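PDB 2HX1: predicted sugar phosphatases of the HAD superfamily from Cytophaga hutchinsonii, which probably hydrolyses phosphate esters of sugars, as a member of the HAD superfamily with a magnesium ion at its active site. Local coordinates for residues 53-57 with 166-170; 60-64 with 76-82; 81-86 with 208-213; 86-90 with 200-204; 137-141 with 182-188. All coordinates share one frame; numbering follows the deposited sequence. Where two conformers were deposited one is given.

Contact 1. Residues 53-57 with 166-170; sequences TNDAS and VANTD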
# COMPACT_ATOMS: atom_id res chain seq x y z
N THR A 53 -2.57 -27.15 -2.97
CA THR A 53 -1.84 -26.30 -3.86
C THR A 53 -2.74 -25.18 -4.37
O THR A 53 -3.95 -25.40 -4.62
CB THR A 53 -1.32 -27.12 -5.04
OG1 THR A 53 -0.58 -26.28 -5.94
CG2 THR A 53 -2.47 -27.79 -5.80
N ASN A 54 -2.14 -23.99 -4.50
CA ASN A 54 -2.78 -22.84 -5.13
C ASN A 54 -2.61 -22.81 -6.67
O ASN A 54 -2.88 -21.81 -7.31
CB ASN A 54 -2.23 -21.53 -4.53
CG ASN A 54 -2.78 -21.25 -3.15
OD1 ASN A 54 -3.58 -22.04 -2.62
ND2 ASN A 54 -2.35 -20.13 -2.55
N ASP A 55 -2.15 -23.90 -7.25
CA ASP A 55 -2.05 -24.03 -8.71
C ASP A 55 -3.42 -24.39 -9.31
O ASP A 55 -3.83 -25.52 -9.19
CB ASP A 55 -1.00 -25.10 -9.03
CG ASP A 55 -0.71 -25.22 -10.51
OD1 ASP A 55 -1.47 -24.70 -11.35
OD2 ASP A 55 0.32 -25.85 -10.80
N ALA A 56 -4.11 -23.42 -9.94
CA ALA A 56 -5.39 -23.63 -10.63
C ALA A 56 -5.24 -23.56 -12.18
O ALA A 56 -6.19 -23.26 -12.90
CB ALA A 56 -6.40 -22.62 -10.14
N SER A 57 -4.04 -23.86 -12.69
CA SER A 57 -3.76 -23.78 -14.13
C SER A 57 -4.09 -25.08 -14.87
O SER A 57 -3.95 -25.11 -16.08
CB SER A 57 -2.29 -23.44 -14.40
OG SER A 57 -1.46 -24.50 -13.99
N VAL A 166 -8.72 -14.99 -9.16
CA VAL A 166 -7.42 -15.59 -9.41
C VAL A 166 -7.07 -16.52 -8.25
O VAL A 166 -7.51 -16.29 -7.13
CB VAL A 166 -6.31 -14.47 -9.59
CG1 VAL A 166 -6.09 -13.66 -8.28
CG2 VAL A 166 -4.97 -15.06 -10.10
N ALA A 167 -6.26 -17.55 -8.51
CA ALA A 167 -5.60 -18.36 -7.47
C ALA A 167 -4.56 -17.49 -6.77
O ALA A 167 -3.83 -16.74 -7.42
CB ALA A 167 -4.89 -19.56 -8.08
N ASN A 168 -4.48 -17.61 -5.45
CA ASN A 168 -3.60 -16.77 -4.65
C ASN A 168 -2.16 -17.26 -4.72
O ASN A 168 -1.57 -17.63 -3.70
CB ASN A 168 -4.07 -16.76 -3.20
CG ASN A 168 -3.41 -15.66 -2.40
OD1 ASN A 168 -3.28 -14.55 -2.89
ND2 ASN A 168 -3.01 -15.96 -1.18
N THR A 169 -1.58 -17.24 -5.92
CA THR A 169 -0.24 -17.77 -6.07
C THR A 169 0.72 -16.69 -5.57
O THR A 169 0.33 -15.54 -5.31
CB THR A 169 0.09 -18.15 -7.54
OG1 THR A 169 0.35 -16.97 -8.31
CG2 THR A 169 -1.06 -18.98 -8.21
N ASP A 170 1.98 -17.07 -5.41
CA ASP A 170 3.03 -16.12 -5.14
C ASP A 170 3.04 -15.17 -6.34
O ASP A 170 2.59 -15.54 -7.41
CB ASP A 170 4.39 -16.84 -4.99
CG ASP A 170 4.41 -17.87 -3.82
OD1 ASP A 170 3.92 -17.53 -2.71
OD2 ASP A 170 4.96 -19.00 -4.02
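The carboxamide of Asn54 and the peptide C=O of Asn168 are the flat groups that meet. With CG anti to its carbonyl carbon (chi1 -75°), ND2 of Asn54 gives a hydrogen bond of 2.9 Å to O of Asn168, bent to 140° at the hydrogen. The donor stands 58° out of that carbonyl plane, and the acceptor is tilted from the amide plane of Asn54. The other end of the amide, OD1, takes the backbone N of Lys204, fixing its flip. Replacing Asn54 by a leucine would probably leave both O of Asn168 and N of Lys204 without these mates. Residues 53-57 leave strand 48-53 of the six-stranded Rossmann-like core, where HAD enzymes carry their second motif, while 166-170 run off strand 164-167 of the five-stranded cap sheet. Asn168 is the centre of an inverse gamma turn, closed by a weak bond of 2.8 Å from Thr169 N to Ala167 O; its carboxamide bonds to Lys204 O through ND2 and to Arg201 NH1 through OD1. Ala167 CB lies 3.1 Å from Asn54 O and 4.0 Å from Ala56 CB. Thr169 brings CG2 within 3.5 Å of Asn54 O, its OG1 reaching to Asp170 O and Gly185 N.

Contact 2. Residues 60-64 with 76-82; sequences PEQLA and TADKIIS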
# COMPACT_ATOMS: atom_id res chain seq x y z
N PRO A 60 -7.04 -31.33 -11.29
CA PRO A 60 -6.33 -32.29 -10.41
C PRO A 60 -5.78 -33.51 -11.15
O PRO A 60 -4.67 -33.96 -10.87
CB PRO A 60 -7.39 -32.70 -9.40
CG PRO A 60 -8.30 -31.52 -9.33
CD PRO A 60 -8.39 -31.02 -10.77
N GLU A 61 -6.56 -34.01 -12.11
CA GLU A 61 -6.17 -35.15 -12.97
C GLU A 61 -4.90 -34.85 -13.77
O GLU A 61 -4.02 -35.69 -13.86
CB GLU A 61 -7.32 -35.51 -13.96
CG GLU A 61 -8.72 -35.78 -13.27
CD GLU A 61 -9.67 -34.53 -13.17
OE1 GLU A 61 -10.48 -34.28 -14.11
OE2 GLU A 61 -9.62 -33.80 -12.15
N GLN A 62 -4.81 -33.65 -14.33
CA GLN A 62 -3.63 -33.18 -15.07
C GLN A 62 -2.47 -32.86 -14.15
O GLN A 62 -1.34 -33.13 -14.49
CB GLN A 62 -3.95 -31.94 -15.93
CG GLN A 62 -4.79 -32.26 -17.18
CD GLN A 62 -5.26 -30.99 -17.96
OE1 GLN A 62 -5.88 -30.05 -17.38
NE2 GLN A 62 -4.97 -30.97 -19.27
N LEU A 63 -2.75 -32.30 -12.98
CA LEU A 63 -1.72 -32.09 -11.97
C LEU A 63 -1.11 -33.43 -11.54
O LEU A 63 0.12 -33.53 -11.39
CB LEU A 63 -2.32 -31.36 -10.75
CG LEU A 63 -2.80 -29.91 -10.91
CD1 LEU A 63 -3.50 -29.47 -9.61
CD2 LEU A 63 -1.60 -29.04 -11.22
N ALA A 64 -1.94 -34.45 -11.36
CA ALA A 64 -1.46 -35.81 -11.03
C ALA A 64 -0.67 -36.42 -12.18
O ALA A 64 0.35 -37.07 -11.94
CB ALA A 64 -2.62 -36.75 -10.62
N THR A 76 -2.14 -39.65 -6.77
CA THR A 76 -3.36 -39.80 -7.55
C THR A 76 -4.15 -38.49 -7.49
O THR A 76 -3.93 -37.67 -6.60
CB THR A 76 -4.21 -41.00 -7.01
OG1 THR A 76 -4.39 -40.88 -5.59
CG2 THR A 76 -3.50 -42.29 -7.23
N ALA A 77 -5.07 -38.30 -8.44
CA ALA A 77 -5.83 -37.07 -8.53
C ALA A 77 -6.69 -36.84 -7.30
O ALA A 77 -6.98 -35.70 -6.95
CB ALA A 77 -6.71 -37.05 -9.81
N ASP A 78 -7.11 -37.91 -6.64
CA ASP A 78 -7.89 -37.79 -5.38
C ASP A 78 -7.07 -37.20 -4.22
O ASP A 78 -7.63 -36.73 -3.22
CB ASP A 78 -8.53 -39.14 -4.97
CG ASP A 78 -7.51 -40.17 -4.55
OD1 ASP A 78 -6.55 -40.38 -5.30
OD2 ASP A 78 -7.65 -40.77 -3.46
N LYS A 79 -5.76 -37.21 -4.35
CA LYS A 79 -4.89 -36.69 -3.29
C LYS A 79 -4.53 -35.23 -3.51
O LYS A 79 -3.89 -34.63 -2.65
CB LYS A 79 -3.61 -37.51 -3.21
CG LYS A 79 -3.82 -39.02 -3.16
CD LYS A 79 -3.54 -39.66 -1.81
CE LYS A 79 -3.40 -41.20 -1.96
NZ LYS A 79 -2.47 -41.68 -3.07
N ILE A 80 -4.93 -34.67 -4.66
CA ILE A 80 -4.61 -33.30 -5.01
C ILE A 80 -5.82 -32.37 -4.80
O ILE A 80 -6.83 -32.43 -5.52
CB ILE A 80 -4.09 -33.19 -6.45
CG1 ILE A 80 -2.90 -34.17 -6.64
CG2 ILE A 80 -3.64 -31.77 -6.75
CD1 ILE A 80 -2.14 -34.02 -7.90
N ILE A 81 -5.68 -31.51 -3.81
CA ILE A 81 -6.69 -30.50 -3.53
C ILE A 81 -6.14 -29.16 -4.00
O ILE A 81 -5.14 -28.68 -3.50
CB ILE A 81 -7.00 -30.41 -2.02
CG1 ILE A 81 -7.32 -31.80 -1.44
CG2 ILE A 81 -8.13 -29.43 -1.80
CD1 ILE A 81 -7.20 -31.87 0.12
N SER A 82 -6.81 -28.56 -4.97
CA SER A 82 -6.29 -27.41 -5.66
C SER A 82 -7.27 -26.26 -5.59
O SER A 82 -8.48 -26.48 -5.58
CB SER A 82 -6.13 -27.85 -7.13
OG SER A 82 -6.10 -26.78 -8.02
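Ser82 OG is gripped by two backbone groups: it hydrogen-bonds to Asp55 O and accepts from Gly84 N, the N-cap bond of the helix that begins just after it. The anti placement of OG to the backbone N (chi1 158°) turns the hydroxyl to these partners, and Ser82 CB lies 4.0 Å from Leu63 CD1 on the neighbouring helix. The same methyl of Leu63 touches Ile80 CG2 at 3.7 Å, the two side chains crossing at a slant. Ile80 also reaches out with its other end. With CG1 beside its own backbone N, it lays CD1 on the turn of the helix, 3.5 Å from Ala64 N and close to Ala64 CB, with Pro60 O within packing distance as well. This is the return half of a beta-alpha-beta unit in the HAD core: strand 48-53 leads into helix 60-69, and the chain comes back as strand 80-82, an outermost strand of the parallel sheet. The short axes of 60-64 and 80-82 pass 8.7 Å apart at 126°, so helix and strand run roughly counter to each other. Before the strand, a 3-10 turn brings in Ala77, whose CB sits 3.7 Å from Glu61 CA, while Ala64 CB presses on the backbone N of Ala77 at 3.6 Å. Pro60 CB comes within 3.9 Å of both Ala77 O and Ile80 O, and its ring extends to Tyr111. No hydrogen bond crosses between the two segments; Pro60 O is used within the helix, by Ala64 N at 2.8 Å.

Contact 3. Residues 81-86 with 208-213; sequences ISSGMI and QMFMFA
Met209, a selenomethionine in this crystal, carries the contact. Its SE rests on the peptide joining two serines, 3.4 Å from both Ser82 C and Ser83 N. Further up the same side chain, CG is touched by Ile81 CG2 at 3.7 Å and, from a direction about square to it, by Ile86 CD1 at 3.9 Å; Ile81 and Met209 slide past each other in opposite senses. Beyond these, Phe212 meets Met85: Met85 CE stands 3.8 Å from Phe212 CE2, obliquely to the ring, which is swung out by a CG anti to the backbone N (chi1 177°). Ile81, Met85 and Ile86 were each modelled in two conformers, so their contacts hold for one copy; the 3.2 Å from Ile81 CD1 to Ala213 CB is too tight to be trusted. One shell out, Ser83 OG makes a weak hydrogen bond to Asn54 O. Gln208 NE2 leans on Ile86 CG2, but its polar partner is Lys244 O of the second subunit. Strand 80-82 is thus sandwiched in the HAD core, with helix 208-218 packed through Ile81 on one side and helix 60-69 through Ser82 on the other, while Met209 also reaches Val52 of the adjoining strand 48-53.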
# COMPACT_ATOMS: atom_id res chain seq x y z
N ILE A 81 -5.68 -31.51 -3.81
CA ILE A 81 -6.69 -30.50 -3.53
C ILE A 81 -6.14 -29.16 -4.00
O ILE A 81 -5.14 -28.68 -3.50
CB ILE A 81 -7.00 -30.41 -2.02
CG1 ILE A 81 -7.32 -31.80 -1.44
CG2 ILE A 81 -8.13 -29.43 -1.80
CD1 ILE A 81 -7.20 -31.87 0.12
N SER A 82 -6.81 -28.56 -4.97
CA SER A 82 -6.29 -27.41 -5.66
C SER A 82 -7.27 -26.26 -5.59
O SER A 82 -8.48 -26.48 -5.58
CB SER A 82 -6.13 -27.85 -7.13
OG SER A 82 -6.10 -26.78 -8.02
N SER A 83 -6.77 -25.03 -5.63
CA SER A 83 -7.65 -23.87 -5.52
C SER A 83 -8.53 -23.74 -6.77
O SER A 83 -9.60 -23.14 -6.71
CB SER A 83 -6.88 -22.59 -5.24
OG SER A 83 -6.08 -22.24 -6.34
N GLY A 84 -8.12 -24.35 -7.88
CA GLY A 84 -8.97 -24.40 -9.06
C GLY A 84 -10.32 -25.05 -8.82
O GLY A 84 -11.31 -24.72 -9.49
N MSE A 85 -10.38 -25.96 -7.84
CA MSE A 85 -11.65 -26.58 -7.47
C MSE A 85 -12.61 -25.56 -6.87
O MSE A 85 -13.83 -25.61 -7.10
CB MSE A 85 -11.41 -27.73 -6.50
CG MSE A 85 -10.66 -28.90 -7.17
SE MSE A 85 -9.74 -30.08 -5.92
CE MSE A 85 -11.26 -30.48 -4.67
N ILE A 86 -12.07 -24.61 -6.10
CA ILE A 86 -12.88 -23.59 -5.50
C ILE A 86 -13.42 -22.67 -6.57
O ILE A 86 -14.62 -22.33 -6.58
CB ILE A 86 -12.11 -22.71 -4.49
CG1 ILE A 86 -11.48 -23.54 -3.37
CG2 ILE A 86 -13.07 -21.67 -3.90
CD1 ILE A 86 -10.52 -22.74 -2.51
N GLN A 208 -10.66 -23.06 3.11
CA GLN A 208 -11.66 -23.93 2.47
C GLN A 208 -11.09 -25.25 2.05
O GLN A 208 -11.73 -26.28 2.25
CB GLN A 208 -12.38 -23.27 1.27
CG GLN A 208 -13.28 -22.07 1.66
CD GLN A 208 -14.31 -21.69 0.58
OE1 GLN A 208 -15.25 -22.44 0.33
NE2 GLN A 208 -14.13 -20.53 -0.06
N MSE A 209 -9.88 -25.25 1.50
CA MSE A 209 -9.30 -26.50 1.00
C MSE A 209 -8.98 -27.44 2.16
O MSE A 209 -9.24 -28.69 2.08
CB MSE A 209 -8.07 -26.25 0.16
CG MSE A 209 -8.38 -25.75 -1.24
SE MSE A 209 -6.73 -25.54 -2.27
CE MSE A 209 -5.73 -24.25 -1.22
N PHE A 210 -8.41 -26.84 3.22
CA PHE A 210 -8.11 -27.54 4.46
C PHE A 210 -9.37 -28.18 5.00
O PHE A 210 -9.37 -29.32 5.39
CB PHE A 210 -7.57 -26.61 5.55
CG PHE A 210 -6.24 -25.95 5.24
CD1 PHE A 210 -5.28 -26.56 4.47
CD2 PHE A 210 -5.96 -24.69 5.77
CE1 PHE A 210 -4.05 -25.93 4.22
CE2 PHE A 210 -4.77 -24.05 5.51
CZ PHE A 210 -3.80 -24.67 4.74
N MSE A 211 -10.45 -27.42 5.03
CA MSE A 211 -11.70 -27.91 5.58
C MSE A 211 -12.26 -29.11 4.78
O MSE A 211 -12.84 -30.04 5.33
CB MSE A 211 -12.71 -26.76 5.63
CG MSE A 211 -14.02 -27.13 6.28
SE MSE A 211 -13.88 -27.94 8.12
CE MSE A 211 -13.84 -26.35 9.36
N PHE A 212 -12.09 -29.05 3.46
CA PHE A 212 -12.51 -30.13 2.57
C PHE A 212 -11.75 -31.44 2.87
O PHE A 212 -12.35 -32.50 3.03
CB PHE A 212 -12.33 -29.67 1.11
CG PHE A 212 -12.66 -30.72 0.11
CD1 PHE A 212 -13.96 -31.07 -0.14
CD2 PHE A 212 -11.64 -31.42 -0.53
CE1 PHE A 212 -14.26 -32.07 -1.05
CE2 PHE A 212 -11.93 -32.43 -1.42
CZ PHE A 212 -13.22 -32.76 -1.69
N ALA A 213 -10.43 -31.33 2.99
CA ALA A 213 -9.56 -32.47 3.31
C ALA A 213 -9.88 -32.98 4.71
O ALA A 213 -9.99 -34.19 4.92
CB ALA A 213 -8.08 -32.07 3.23

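Contact 4. Residues 86-90 with 200-204; sequences ITKEY and IRFGK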
# COMPACT_ATOMS: atom_id res chain seq x y z
N ILE A 86 -12.07 -24.61 -6.10
CA ILE A 86 -12.88 -23.59 -5.50
C ILE A 86 -13.42 -22.67 -6.57
O ILE A 86 -14.62 -22.33 -6.58
CB ILE A 86 -12.11 -22.71 -4.49
CG1 ILE A 86 -11.48 -23.54 -3.37
CG2 ILE A 86 -13.07 -21.67 -3.90
CD1 ILE A 86 -10.52 -22.74 -2.51
N THR A 87 -12.55 -22.26 -7.48
CA THR A 87 -12.93 -21.40 -8.59
C THR A 87 -14.09 -22.01 -9.38
O THR A 87 -15.06 -21.34 -9.67
CB THR A 87 -11.78 -21.21 -9.54
OG1 THR A 87 -10.72 -20.53 -8.86
CG2 THR A 87 -12.19 -20.40 -10.75
N LYS A 88 -13.95 -23.28 -9.74
CA LYS A 88 -14.96 -24.01 -10.48
C LYS A 88 -16.29 -23.98 -9.77
O LYS A 88 -17.31 -23.71 -10.40
CB LYS A 88 -14.52 -25.48 -10.67
CG LYS A 88 -15.37 -26.29 -11.66
CD LYS A 88 -14.51 -27.37 -12.33
CE LYS A 88 -15.29 -28.22 -13.35
NZ LYS A 88 -15.83 -27.44 -14.50
N GLU A 89 -16.29 -24.26 -8.47
CA GLU A 89 -17.54 -24.27 -7.70
C GLU A 89 -18.15 -22.89 -7.59
O GLU A 89 -19.38 -22.76 -7.54
CB GLU A 89 -17.33 -24.82 -6.27
CG GLU A 89 -16.95 -26.31 -6.21
N TYR A 90 -17.29 -21.87 -7.54
CA TYR A 90 -17.75 -20.48 -7.47
C TYR A 90 -18.43 -20.05 -8.75
O TYR A 90 -19.49 -19.45 -8.70
CB TYR A 90 -16.61 -19.52 -7.14
CG TYR A 90 -17.08 -18.12 -6.83
CD1 TYR A 90 -17.32 -17.20 -7.85
CD2 TYR A 90 -17.28 -17.71 -5.52
CE1 TYR A 90 -17.76 -15.89 -7.57
CE2 TYR A 90 -17.76 -16.43 -5.23
CZ TYR A 90 -17.98 -15.53 -6.26
OH TYR A 90 -18.40 -14.26 -5.97
N ILE A 200 -11.06 -11.45 -6.26
CA ILE A 200 -11.36 -12.52 -5.32
C ILE A 200 -10.23 -13.53 -5.47
O ILE A 200 -9.99 -14.05 -6.57
CB ILE A 200 -12.68 -13.25 -5.64
CG1 ILE A 200 -13.89 -12.29 -5.59
CG2 ILE A 200 -12.88 -14.39 -4.61
CD1 ILE A 200 -14.98 -12.56 -6.62
N ARG A 201 -9.53 -13.77 -4.37
CA ARG A 201 -8.41 -14.70 -4.37
C ARG A 201 -8.76 -15.99 -3.62
O ARG A 201 -9.20 -15.94 -2.49
CB ARG A 201 -7.22 -14.01 -3.71
CG ARG A 201 -6.54 -12.99 -4.65
CD ARG A 201 -5.54 -12.13 -3.94
NE ARG A 201 -4.91 -11.19 -4.88
CZ ARG A 201 -3.75 -11.38 -5.51
NH1 ARG A 201 -3.04 -12.50 -5.33
NH2 ARG A 201 -3.29 -10.44 -6.34
N PHE A 202 -8.54 -17.14 -4.25
CA PHE A 202 -8.86 -18.44 -3.65
C PHE A 202 -7.59 -19.17 -3.34
O PHE A 202 -6.59 -19.08 -4.09
CB PHE A 202 -9.70 -19.29 -4.60
CG PHE A 202 -11.13 -18.78 -4.81
CD1 PHE A 202 -11.95 -18.52 -3.72
CD2 PHE A 202 -11.63 -18.59 -6.08
CE1 PHE A 202 -13.27 -18.08 -3.90
CE2 PHE A 202 -12.94 -18.15 -6.27
CZ PHE A 202 -13.75 -17.90 -5.18
N GLY A 203 -7.62 -19.89 -2.22
CA GLY A 203 -6.53 -20.75 -1.83
C GLY A 203 -5.89 -20.25 -0.57
O GLY A 203 -6.33 -19.25 0.01
N LYS A 204 -4.80 -20.93 -0.20
CA LYS A 204 -4.05 -20.60 1.01
C LYS A 204 -3.67 -19.13 0.94
O LYS A 204 -3.28 -18.66 -0.12
CB LYS A 204 -2.78 -21.47 1.11
CG LYS A 204 -3.02 -23.01 0.99
CD LYS A 204 -1.71 -23.77 0.87
CE LYS A 204 -1.06 -23.62 -0.50
NZ LYS A 204 0.05 -24.57 -0.68
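The axes of residues 86-90 (in helix 83-94) and 200-202 (in strand 199-202) pass 9.8 Å apart with their directions at 132°, and Ile86 and Phe202 have the nearest CA atoms, 6.8 Å apart. The helix leads from the Rossmann-like core toward the cap and the strand is an outermost one of the cap's parallel sheet, so the pair lies at the cap-core junction of this HAD protein. Phe202 is held between two isoleucines. Ile86 CG2, in the conformer given, sits over one ring face as a CH-pi contact, 3.6 Å from the Phe202 centroid and 20° off the normal, while Ile200 CG2 lies over the opposite face. At the ring edge Tyr90, its CG anti to the backbone N, brings CD2 to 3.6 Å from Phe202 CZ, the two ring planes inclined at 53°. Thr87 OG1 approaches Phe202 CD2 obliquely. An alanine at Phe202 is likely to open a gap between the helix and the strand, leaving Ile86 CG2 and the Tyr90 ring without their mate. Gly203 follows with a positive phi that would jam a CB against the carbonyl O before it. Lys204 forms salt bridges with Asp20, a magnesium ligand, and with Asp238. Lys244 of the second subunit packs on Phe202. Two residues earlier in the strand, Ile200 CD1 lies 3.9 Å from Tyr90 OH.

Contact 5. Residues 137-141 with 182-188; sequences VLLDD and IAIGGVA. With EDO (1,2-ethanediol), chain N.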
# COMPACT_ATOMS: atom_id res chain seq x y z
N VAL A 137 -11.64 -14.79 -15.16
CA VAL A 137 -10.68 -15.61 -14.39
C VAL A 137 -9.26 -15.49 -14.90
O VAL A 137 -9.02 -15.54 -16.10
CB VAL A 137 -11.10 -17.07 -14.34
CG1 VAL A 137 -12.42 -17.15 -13.66
CG2 VAL A 137 -11.22 -17.68 -15.74
N LEU A 138 -8.32 -15.31 -13.98
CA LEU A 138 -6.88 -15.32 -14.28
C LEU A 138 -6.31 -16.73 -13.95
O LEU A 138 -6.40 -17.19 -12.81
CB LEU A 138 -6.16 -14.20 -13.51
CG LEU A 138 -5.92 -12.92 -14.31
CD1 LEU A 138 -7.22 -12.49 -14.97
CD2 LEU A 138 -5.36 -11.81 -13.43
N LEU A 139 -5.79 -17.42 -14.97
CA LEU A 139 -5.46 -18.86 -14.84
C LEU A 139 -3.97 -19.18 -15.04
O LEU A 139 -3.45 -20.11 -14.40
CB LEU A 139 -6.26 -19.70 -15.84
CG LEU A 139 -7.79 -19.68 -15.72
CD1 LEU A 139 -8.36 -20.29 -16.97
CD2 LEU A 139 -8.25 -20.46 -14.48
N ASP A 140 -3.33 -18.46 -15.94
CA ASP A 140 -1.94 -18.75 -16.32
C ASP A 140 -1.29 -17.44 -16.84
O ASP A 140 -1.95 -16.64 -17.47
CB ASP A 140 -1.91 -19.85 -17.38
CG ASP A 140 -0.55 -20.53 -17.52
OD1 ASP A 140 0.41 -19.86 -17.91
OD2 ASP A 140 -0.44 -21.75 -17.26
N ASP A 141 -0.01 -17.22 -16.53
CA ASP A 141 0.71 -16.05 -17.04
C ASP A 141 1.01 -16.14 -18.54
O ASP A 141 1.20 -15.12 -19.22
CB ASP A 141 2.00 -15.83 -16.25
CG ASP A 141 2.95 -17.02 -16.36
OD1 ASP A 141 2.62 -18.05 -15.77
OD2 ASP A 141 4.02 -16.90 -17.01
N ILE A 182 7.03 -13.84 -13.49
CA ILE A 182 5.82 -13.32 -12.89
C ILE A 182 4.73 -14.39 -13.04
O ILE A 182 4.51 -14.89 -14.15
CB ILE A 182 5.41 -12.01 -13.55
CG1 ILE A 182 6.50 -10.95 -13.36
CG2 ILE A 182 4.13 -11.49 -12.97
CD1 ILE A 182 6.34 -9.75 -14.28
N ALA A 183 4.09 -14.74 -11.93
CA ALA A 183 3.05 -15.78 -11.88
C ALA A 183 1.72 -15.12 -12.05
O ALA A 183 1.62 -13.90 -12.02
CB ALA A 183 3.08 -16.55 -10.57
N ILE A 184 0.68 -15.94 -12.22
CA ILE A 184 -0.67 -15.40 -12.50
C ILE A 184 -1.17 -14.50 -11.33
O ILE A 184 -1.80 -13.46 -11.55
CB ILE A 184 -1.65 -16.52 -12.91
CG1 ILE A 184 -2.91 -15.93 -13.53
CG2 ILE A 184 -1.95 -17.51 -11.71
CD1 ILE A 184 -2.67 -15.06 -14.84
N GLY A 185 -0.81 -14.87 -10.10
CA GLY A 185 -1.14 -14.04 -8.94
C GLY A 185 -0.47 -12.71 -9.02
O GLY A 185 -1.01 -11.69 -8.57
N GLY A 186 0.72 -12.70 -9.58
CA GLY A 186 1.49 -11.47 -9.77
C GLY A 186 0.86 -10.61 -10.85
O GLY A 186 0.82 -9.41 -10.72
N VAL A 187 0.36 -11.24 -11.90
CA VAL A 187 -0.39 -10.51 -12.91
C VAL A 187 -1.61 -9.81 -12.29
O VAL A 187 -1.91 -8.67 -12.62
CB VAL A 187 -0.80 -11.43 -14.08
CG1 VAL A 187 -1.75 -10.72 -15.08
CG2 VAL A 187 0.43 -11.91 -14.79
N ALA A 188 -2.35 -10.52 -11.43
CA ALA A 188 -3.46 -9.91 -10.71
C ALA A 188 -2.96 -8.74 -9.88
O ALA A 188 -3.55 -7.68 -9.90
CB ALA A 188 -4.18 -10.96 -9.82
C1 EDO N . 4.78 -22.52 -17.52
O1 EDO N . 5.60 -21.68 -16.69
C2 EDO N . 3.32 -22.28 -17.19
O2 EDO N . 3.12 -21.01 -16.56
O HOH W 1 5.47 -14.55 -16.63
O HOH W 2 1.43 -18.67 -13.17
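In the cap domain, this contact seats the start of helix 184-195 on the end of strand 133-138, beside a bound 1,2-ethanediol, probably from the crystallisation liquor. Ile184 fills the angle between them. Its CG1, anti to the backbone N (chi1 -165°), lies 3.7 Å from Leu138 CB and on the peptide after it; the turn at chi2 then brings CD1 to 3.2 Å from Asp140 O. Leu138 CD2 reaches along the helix to Ala188 CB at 3.9 Å and to Val187 CG1. The polar half works through water, for no direct hydrogen bond joins the two segments. One water donates to Asp141 OD2 and to Ile182 O, at 2.7 Å from the latter. The second donates to Asp141 OD1 and accepts from Ile184 N at 3.0 Å, the first amide of the helix. OD2 of Asp141 also bonds to Tyr173 OH, which is shared with the diol. Asp140 OD1 takes a hydrogen bond of 3.2 Å from O2 of the 1,2-ethanediol and another from Glu142 N. Ile182 N is held by Asn151 of the third subunit, whose Phe147 packs on Asp141. With one water against the opening amide of the helix, the carboxylate of Asp141 probably gains from the positive end of the helix dipole, and both its oxygens are engaged.

Overall arrangement
The contacts follow the path from core to cap and back. Contact 2 lies in the core, on strand 80-82, which contact 3 shares through Ile81 and Ser82; helix 83-94 carries contact 3 on to contact 4, with Ile86 common to both. Contact 5 sits in the cap, nested along the chain inside the loops closed by contacts 3 and 4. Contact 1 is the bridge, its centre about 8, 9 and 11 Å from those of contacts 5, 4 and 3, whereas the centres of contacts 2 and 5 are about 20 Å apart. Contacts 1, 4 and 5 reach the cap sheet, and at contact 1 the Asn54 side chain is about 8 Å from the magnesium ion, so that junction lies near the metal.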